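Long-range contact in 1-pyrroline-5-carboxylate dehydrogenase (Thermus thermophilus, PDB 1UZB), which probably catalyses the NAD-dependent oxidation of 1-pyrroline-5-carboxylate to glutamate, as a member of the aldehyde dehydrogenase family: residues V172-N184 / L247-T259. Residues are numbered along the deposited sequence; the frame is centred on the assembly and turned at random.
Sequences VPLGAGVVIAPWN and LVEHPRIRFINFT
Two neighbouring parallel strands of an aldehyde dehydrogenase Rossmann-type sheet meet here, with Gly177 to Ile180 running in register beside Phe255 to Phe258. Five backbone hydrogen bonds join the segments, from Arg254 N to Ala176 O at one end to Thr259 N on Ile180 O at the other. Past the last of them, a water donates to Thr259 O and, weakly, to Ala181 O.

Phe255 lays its ring flat against the glycine beside it: Gly177 CA sits 3.5 Å from the ring centroid, 10° off the normal, a CH-pi contact. Its CG stands between the backbone N and the carbonyl carbon (chi1 61°), which turns the ring back over the neighbouring strand, and Gly175 O meets CE1 at the rim. Leu174 CD1 lies 4.2 Å from Phe255 CD1. A side chain on Gly177 would run into that ring. A serine in place of Phe255 would probably leave the Gly177 backbone without its aromatic cover and open a gap beside Leu174.

On the sheet face of Val178 and Ile180, Val178 CG1 lies 3.7 Å from Ile256 CG1, and its CG2 reaches Leu247 CD1. Ile180 CG2 comes to the edge of the Phe258 ring, 3.5 Å from Phe258 CD1, while Ile180 CD1 meets Val248 CG2. The helix 242-248 thus packs against the strand pair, and helix 262-272 touches Ile256 and Phe258 as well, the alpha/beta layering of a Rossmann-type dinucleotide-binding domain.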
ATOM      1  N   VAL A 172     -23.552  -7.731  -4.392  1.00  5.37           N
ATOM      2  CA  VAL A 172     -24.336  -8.313  -5.461  1.00  6.35           C
ATOM      3  C   VAL A 172     -25.320  -7.256  -5.941  1.00  5.67           C
ATOM      4  O   VAL A 172     -25.762  -6.403  -5.167  1.00  5.13           O
ATOM      5  CB  VAL A 172     -25.073  -9.577  -4.981  1.00  8.16           C
ATOM      6  CG1 VAL A 172     -24.048 -10.578  -4.487  1.00 11.17           C
ATOM      7  CG2 VAL A 172     -26.055  -9.244  -3.870  1.00  9.35           C
ATOM      8  N   PRO A 173     -25.639  -7.265  -7.240  1.00  5.84           N
ATOM      9  CA  PRO A 173     -26.580  -6.286  -7.789  1.00  4.66           C
ATOM     10  C   PRO A 173     -27.987  -6.510  -7.245  1.00  5.49           C
ATOM     11  O   PRO A 173     -28.305  -7.591  -6.743  1.00  7.41           O
ATOM     12  CB  PRO A 173     -26.466  -6.509  -9.297  1.00  5.72           C
ATOM     13  CG  PRO A 173     -26.140  -7.967  -9.395  1.00  6.45           C
ATOM     14  CD  PRO A 173     -25.132  -8.164  -8.291  1.00  7.52           C
ATOM     15  N   LEU A 174     -28.822  -5.482  -7.350  1.00  5.29           N
ATOM     16  CA  LEU A 174     -30.187  -5.520  -6.834  1.00  5.73           C
ATOM     17  C   LEU A 174     -31.209  -6.225  -7.714  1.00  6.47           C
ATOM     18  O   LEU A 174     -32.005  -7.023  -7.222  1.00  7.16           O
ATOM     19  CB  LEU A 174     -30.670  -4.095  -6.562  1.00  6.34           C
ATOM     20  CG  LEU A 174     -29.794  -3.231  -5.651  1.00  5.76           C
ATOM     21  CD1 LEU A 174     -30.322  -1.804  -5.625  1.00  6.40           C
ATOM     22  CD2 LEU A 174     -29.773  -3.834  -4.258  1.00  8.00           C
ATOM     23  N   GLY A 175     -31.207  -5.913  -9.006  1.00  5.44           N
ATOM     24  CA  GLY A 175     -32.160  -6.529  -9.913  1.00  6.07           C
ATOM     25  C   GLY A 175     -32.478  -5.614 -11.076  1.00  5.97           C
ATOM     26  O   GLY A 175     -31.591  -4.945 -11.602  1.00  6.10           O
ATOM     27  N   ALA A 176     -33.745  -5.595 -11.479  1.00  5.89           N
ATOM     28  CA  ALA A 176     -34.194  -4.756 -12.586  1.00  5.92           C
ATOM     29  C   ALA A 176     -34.800  -3.475 -12.033  1.00  5.86           C
ATOM     30  O   ALA A 176     -35.627  -3.514 -11.118  1.00  7.44           O
ATOM     31  CB  ALA A 176     -35.229  -5.501 -13.429  1.00  6.45           C
ATOM     32  N   GLY A 177     -34.383  -2.343 -12.593  1.00  6.04           N
ATOM     33  CA  GLY A 177     -34.895  -1.061 -12.142  1.00  6.40           C
ATOM     34  C   GLY A 177     -35.261  -0.145 -13.293  1.00  5.88           C
ATOM     35  O   GLY A 177     -35.066  -0.481 -14.462  1.00  6.80           O
ATOM     36  N   VAL A 178     -35.803   1.020 -12.959  1.00  5.41           N
ATOM     37  CA  VAL A 178     -36.194   1.976 -13.980  1.00  5.45           C
ATOM     38  C   VAL A 178     -35.396   3.272 -13.873  1.00  5.47           C
ATOM     39  O   VAL A 178     -35.097   3.756 -12.771  1.00  5.92           O
ATOM     40  CB  VAL A 178     -37.716   2.294 -13.901  1.00  5.60           C
ATOM     41  CG1 VAL A 178     -38.072   2.838 -12.525  1.00  6.77           C
ATOM     42  CG2 VAL A 178     -38.104   3.290 -14.991  1.00  6.75           C
ATOM     43  N   VAL A 179     -35.033   3.804 -15.035  1.00  5.02           N
ATOM     44  CA  VAL A 179     -34.295   5.053 -15.137  1.00  5.93           C
ATOM     45  C   VAL A 179     -35.205   6.075 -15.813  1.00  5.92           C
ATOM     46  O   VAL A 179     -35.766   5.810 -16.879  1.00  6.98           O
ATOM     47  CB  VAL A 179     -33.009   4.870 -15.981  1.00  6.10           C
ATOM     48  CG1 VAL A 179     -32.450   6.225 -16.405  1.00  8.60           C
ATOM     49  CG2 VAL A 179     -31.973   4.104 -15.173  1.00  9.68           C
ATOM     50  N   ILE A 180     -35.359   7.231 -15.181  1.00  6.37           N
ATOM     51  CA  ILE A 180     -36.187   8.309 -15.711  1.00  6.30           C
ATOM     52  C   ILE A 180     -35.216   9.467 -15.916  1.00  6.23           C
ATOM     53  O   ILE A 180     -34.803  10.130 -14.961  1.00  6.21           O
ATOM     54  CB  ILE A 180     -37.305   8.674 -14.710  1.00  7.15           C
ATOM     55  CG1 ILE A 180     -38.210   7.452 -14.511  1.00  9.93           C
ATOM     56  CG2 ILE A 180     -38.117   9.861 -15.222  1.00  8.54           C
ATOM     57  CD1 ILE A 180     -39.274   7.623 -13.461  1.00 12.69           C
ATOM     58  N   ALA A 181     -34.847   9.684 -17.176  1.00  6.42           N
ATOM     59  CA  ALA A 181     -33.865  10.697 -17.553  1.00  6.45           C
ATOM     60  C   ALA A 181     -34.400  12.080 -17.913  1.00  6.36           C
ATOM     61  O   ALA A 181     -35.565  12.244 -18.268  1.00  8.27           O
ATOM     62  CB  ALA A 181     -33.013  10.164 -18.704  1.00  7.42           C
ATOM     63  N   PRO A 182     -33.529  13.097 -17.838  1.00  6.49           N
ATOM     64  CA  PRO A 182     -33.869  14.486 -18.146  1.00  6.67           C
ATOM     65  C   PRO A 182     -33.625  14.835 -19.609  1.00  6.41           C
ATOM     66  O   PRO A 182     -32.924  14.115 -20.324  1.00  7.00           O
ATOM     67  CB  PRO A 182     -32.938  15.260 -17.229  1.00  8.24           C
ATOM     68  CG  PRO A 182     -31.681  14.462 -17.345  1.00  8.58           C
ATOM     69  CD  PRO A 182     -32.177  13.018 -17.251  1.00  8.75           C
ATOM     70  N   TRP A 183     -34.205  15.948 -20.048  1.00  7.15           N
ATOM     71  CA  TRP A 183     -34.032  16.398 -21.422  1.00  6.88           C
ATOM     72  C   TRP A 183     -32.851  17.345 -21.590  1.00  7.01           C
ATOM     73  O   TRP A 183     -32.381  17.545 -22.708  1.00  7.69           O
ATOM     74  CB  TRP A 183     -35.298  17.099 -21.943  1.00  7.62           C
ATOM     75  CG  TRP A 183     -35.841  18.189 -21.053  1.00  8.80           C
ATOM     76  CD1 TRP A 183     -36.871  18.076 -20.165  1.00  8.53           C
ATOM     77  CD2 TRP A 183     -35.399  19.555 -20.981  1.00  7.52           C
ATOM     78  NE1 TRP A 183     -37.103  19.281 -19.548  1.00  8.98           N
ATOM     79  CE2 TRP A 183     -36.214  20.206 -20.029  1.00  7.27           C
ATOM     80  CE3 TRP A 183     -34.395  20.291 -21.630  1.00  7.60           C
ATOM     81  CZ2 TRP A 183     -36.059  21.558 -19.706  1.00  7.69           C
ATOM     82  CZ3 TRP A 183     -34.242  21.641 -21.308  1.00  6.80           C
ATOM     83  CH2 TRP A 183     -35.071  22.257 -20.355  1.00  8.39           C
ATOM     84  N   ASN A 184     -32.354  17.918 -20.495  1.00  7.17           N
ATOM     85  CA  ASN A 184     -31.260  18.877 -20.625  1.00  6.63           C
ATOM     86  C   ASN A 184     -29.873  18.281 -20.871  1.00  6.41           C
ATOM     87  O   ASN A 184     -29.007  18.945 -21.438  1.00  7.92           O
ATOM     88  CB  ASN A 184     -31.267  19.851 -19.437  1.00  6.68           C
ATOM     89  CG  ASN A 184     -30.822  19.216 -18.140  1.00  7.11           C
ATOM     90  OD1 ASN A 184     -30.979  18.015 -17.923  1.00  9.36           O
ATOM     91  ND2 ASN A 184     -30.278  20.037 -17.251  1.00  9.52           N
ATOM     92  N   LEU A 247     -44.207   1.945 -13.772  1.00  9.02           N
ATOM     93  CA  LEU A 247     -42.977   1.313 -13.309  1.00  8.39           C
ATOM     94  C   LEU A 247     -42.576   1.708 -11.891  1.00  8.49           C
ATOM     95  O   LEU A 247     -42.192   0.856 -11.089  1.00  8.11           O
ATOM     96  CB  LEU A 247     -41.840   1.618 -14.286  1.00  8.86           C
ATOM     97  CG  LEU A 247     -42.008   0.918 -15.636  1.00  8.98           C
ATOM     98  CD1 LEU A 247     -40.945   1.402 -16.610  1.00 10.26           C
ATOM     99  CD2 LEU A 247     -41.917  -0.587 -15.435  1.00 10.06           C
ATOM    100  N   VAL A 248     -42.664   2.995 -11.581  1.00  7.36           N
ATOM    101  CA  VAL A 248     -42.307   3.471 -10.251  1.00  7.07           C
ATOM    102  C   VAL A 248     -43.130   2.787  -9.158  1.00  8.22           C
ATOM    103  O   VAL A 248     -42.604   2.456  -8.095  1.00  9.14           O
ATOM    104  CB  VAL A 248     -42.489   5.005 -10.148  1.00  8.62           C
ATOM    105  CG1 VAL A 248     -42.437   5.447  -8.694  1.00  9.48           C
ATOM    106  CG2 VAL A 248     -41.398   5.707 -10.955  1.00  9.72           C
ATOM    107  N   GLU A 249     -44.414   2.564  -9.427  1.00  9.46           N
ATOM    108  CA  GLU A 249     -45.315   1.943  -8.455  1.00 10.52           C
ATOM    109  C   GLU A 249     -45.414   0.419  -8.566  1.00  9.44           C
ATOM    110  O   GLU A 249     -46.086  -0.226  -7.761  1.00 10.77           O
ATOM    111  CB  GLU A 249     -46.718   2.542  -8.598  1.00 13.59           C
ATOM    112  CG  GLU A 249     -46.769   4.056  -8.456  1.00 17.59           C
ATOM    113  CD  GLU A 249     -48.160   4.620  -8.685  1.00 20.84           C
ATOM    114  OE1 GLU A 249     -48.740   4.360  -9.761  1.00 23.96           O
ATOM    115  OE2 GLU A 249     -48.670   5.332  -7.794  1.00 24.28           O
ATOM    116  N   HIS A 250     -44.733  -0.151  -9.552  1.00  8.26           N
ATOM    117  CA  HIS A 250     -44.771  -1.590  -9.790  1.00  8.25           C
ATOM    118  C   HIS A 250     -44.151  -2.399  -8.651  1.00  8.87           C
ATOM    119  O   HIS A 250     -43.086  -2.055  -8.135  1.00  8.19           O
ATOM    120  CB  HIS A 250     -44.049  -1.898 -11.103  1.00  8.57           C
ATOM    121  CG  HIS A 250     -44.464  -3.186 -11.743  1.00  7.94           C
ATOM    122  ND1 HIS A 250     -44.220  -4.418 -11.173  1.00  7.42           N
ATOM    123  CD2 HIS A 250     -45.092  -3.432 -12.917  1.00  9.70           C
ATOM    124  CE1 HIS A 250     -44.680  -5.366 -11.970  1.00  9.24           C
ATOM    125  NE2 HIS A 250     -45.213  -4.795 -13.035  1.00 10.10           N
ATOM    126  N   PRO A 251     -44.812  -3.490  -8.237  1.00  8.04           N
ATOM    127  CA  PRO A 251     -44.250  -4.295  -7.150  1.00  8.17           C
ATOM    128  C   PRO A 251     -42.952  -5.001  -7.539  1.00  7.80           C
ATOM    129  O   PRO A 251     -42.171  -5.389  -6.672  1.00  9.59           O
ATOM    130  CB  PRO A 251     -45.372  -5.282  -6.832  1.00  8.25           C
ATOM    131  CG  PRO A 251     -46.065  -5.444  -8.155  1.00  8.05           C
ATOM    132  CD  PRO A 251     -46.117  -4.025  -8.670  1.00  8.52           C
ATOM    133  N   ARG A 252     -42.716  -5.148  -8.841  1.00  7.82           N
ATOM    134  CA  ARG A 252     -41.517  -5.832  -9.317  1.00  8.39           C
ATOM    135  C   ARG A 252     -40.371  -4.933  -9.787  1.00  7.15           C
ATOM    136  O   ARG A 252     -39.420  -5.408 -10.412  1.00  8.66           O
ATOM    137  CB  ARG A 252     -41.886  -6.825 -10.421  1.00 10.47           C
ATOM    138  CG  ARG A 252     -42.821  -7.934  -9.959  1.00 15.53           C
ATOM    139  CD  ARG A 252     -42.190  -8.767  -8.852  1.00 20.42           C
ATOM    140  NE  ARG A 252     -40.965  -9.427  -9.294  1.00 25.94           N
ATOM    141  CZ  ARG A 252     -40.228 -10.227  -8.530  1.00 27.27           C
ATOM    142  NH1 ARG A 252     -40.590 -10.472  -7.279  1.00 28.98           N
ATOM    143  NH2 ARG A 252     -39.126 -10.782  -9.019  1.00 28.54           N
ATOM    144  N   ILE A 253     -40.467  -3.638  -9.513  1.00  6.71           N
ATOM    145  CA  ILE A 253     -39.386  -2.720  -9.858  1.00  5.93           C
ATOM    146  C   ILE A 253     -38.537  -2.626  -8.589  1.00  6.01           C
ATOM    147  O   ILE A 253     -39.042  -2.303  -7.511  1.00  6.35           O
ATOM    148  CB  ILE A 253     -39.933  -1.335 -10.289  1.00  5.84           C
ATOM    149  CG1 ILE A 253     -40.199  -1.348 -11.796  1.00  6.65           C
ATOM    150  CG2 ILE A 253     -38.950  -0.225  -9.931  1.00  6.72           C
ATOM    151  CD1 ILE A 253     -38.936  -1.416 -12.655  1.00  8.46           C
ATOM    152  N   ARG A 254     -37.248  -2.932  -8.716  1.00  5.23           N
ATOM    153  CA  ARG A 254     -36.346  -2.941  -7.564  1.00  5.27           C
ATOM    154  C   ARG A 254     -35.791  -1.588  -7.144  1.00  4.51           C
ATOM    155  O   ARG A 254     -35.599  -1.329  -5.955  1.00  5.71           O
ATOM    156  CB  ARG A 254     -35.183  -3.905  -7.828  1.00  6.65           C
ATOM    157  CG  ARG A 254     -34.273  -4.137  -6.625  1.00  5.52           C
ATOM    158  CD  ARG A 254     -35.009  -4.889  -5.532  1.00  5.44           C
ATOM    159  NE  ARG A 254     -34.278  -5.000  -4.271  1.00  7.14           N
ATOM    160  CZ  ARG A 254     -34.197  -4.034  -3.363  1.00  6.31           C
ATOM    161  NH1 ARG A 254     -33.525  -4.239  -2.238  1.00  8.50           N
ATOM    162  NH2 ARG A 254     -34.781  -2.860  -3.574  1.00  7.39           N
ATOM    163  N   PHE A 255     -35.510  -0.732  -8.118  1.00  4.90           N
ATOM    164  CA  PHE A 255     -34.977   0.587  -7.821  1.00  4.90           C
ATOM    165  C   PHE A 255     -35.398   1.583  -8.874  1.00  5.31           C
ATOM    166  O   PHE A 255     -35.792   1.207  -9.980  1.00  5.87           O
ATOM    167  CB  PHE A 255     -33.442   0.557  -7.730  1.00  5.51           C
ATOM    168  CG  PHE A 255     -32.752   0.126  -9.001  1.00  5.86           C
ATOM    169  CD1 PHE A 255     -32.444  -1.211  -9.220  1.00  5.57           C
ATOM    170  CD2 PHE A 255     -32.412   1.058  -9.983  1.00  5.69           C
ATOM    171  CE1 PHE A 255     -31.807  -1.619 -10.392  1.00  6.70           C
ATOM    172  CE2 PHE A 255     -31.774   0.659 -11.160  1.00  6.36           C
ATOM    173  CZ  PHE A 255     -31.471  -0.682 -11.364  1.00  6.88           C
ATOM    174  N   ILE A 256     -35.296   2.857  -8.523  1.00  5.43           N
ATOM    175  CA  ILE A 256     -35.661   3.938  -9.422  1.00  6.72           C
ATOM    176  C   ILE A 256     -34.535   4.958  -9.400  1.00  6.58           C
ATOM    177  O   ILE A 256     -34.114   5.396  -8.333  1.00  7.20           O
ATOM    178  CB  ILE A 256     -36.955   4.632  -8.949  1.00  6.67           C
ATOM    179  CG1 ILE A 256     -38.093   3.614  -8.871  1.00  8.76           C
ATOM    180  CG2 ILE A 256     -37.326   5.763  -9.894  1.00  9.89           C
ATOM    181  CD1 ILE A 256     -39.153   3.973  -7.845  1.00 11.04           C
ATOM    182  N   ASN A 257     -34.030   5.308 -10.579  1.00  6.23           N
ATOM    183  CA  ASN A 257     -32.970   6.298 -10.693  1.00  6.33           C
ATOM    184  C   ASN A 257     -33.613   7.443 -11.473  1.00  6.83           C
ATOM    185  O   ASN A 257     -33.983   7.282 -12.637  1.00  7.18           O
ATOM    186  CB  ASN A 257     -31.773   5.703 -11.442  1.00  6.89           C
ATOM    187  CG  ASN A 257     -30.485   6.467 -11.191  1.00  6.17           C
ATOM    188  OD1 ASN A 257     -30.422   7.352 -10.335  1.00  8.68           O
ATOM    189  ND2 ASN A 257     -29.443   6.120 -11.938  1.00  7.41           N
ATOM    190  N   PHE A 258     -33.762   8.589 -10.819  1.00  6.20           N
ATOM    191  CA  PHE A 258     -34.419   9.738 -11.424  1.00  6.29           C
ATOM    192  C   PHE A 258     -33.651  11.044 -11.341  1.00  7.60           C
ATOM    193  O   PHE A 258     -33.015  11.346 -10.333  1.00  7.09           O
ATOM    194  CB  PHE A 258     -35.783   9.943 -10.753  1.00  6.65           C
ATOM    195  CG  PHE A 258     -36.446  11.251 -11.093  1.00  6.51           C
ATOM    196  CD1 PHE A 258     -37.190  11.387 -12.257  1.00  7.75           C
ATOM    197  CD2 PHE A 258     -36.331  12.345 -10.236  1.00  6.44           C
ATOM    198  CE1 PHE A 258     -37.816  12.591 -12.567  1.00  9.02           C
ATOM    199  CE2 PHE A 258     -36.954  13.560 -10.536  1.00  7.18           C
ATOM    200  CZ  PHE A 258     -37.697  13.681 -11.702  1.00  7.63           C
ATOM    201  N   THR A 259     -33.735  11.815 -12.421  1.00  7.56           N
ATOM    202  CA  THR A 259     -33.129  13.137 -12.488  1.00  8.84           C
ATOM    203  C   THR A 259     -34.164  13.991 -13.209  1.00  8.30           C
ATOM    204  O   THR A 259     -34.565  13.676 -14.329  1.00  9.20           O
ATOM    205  CB  THR A 259     -31.801  13.145 -13.275  1.00 10.06           C
ATOM    206  OG1 THR A 259     -30.847  12.304 -12.613  1.00 10.76           O
ATOM    207  CG2 THR A 259     -31.241  14.563 -13.344  1.00 11.35           C
TER
HETATM  208  O   HOH W   1     -32.374  -7.131  -4.481  1.00  7.39           O
HETATM  209  O   HOH W   2     -36.721  13.734 -16.019  1.00 13.33           O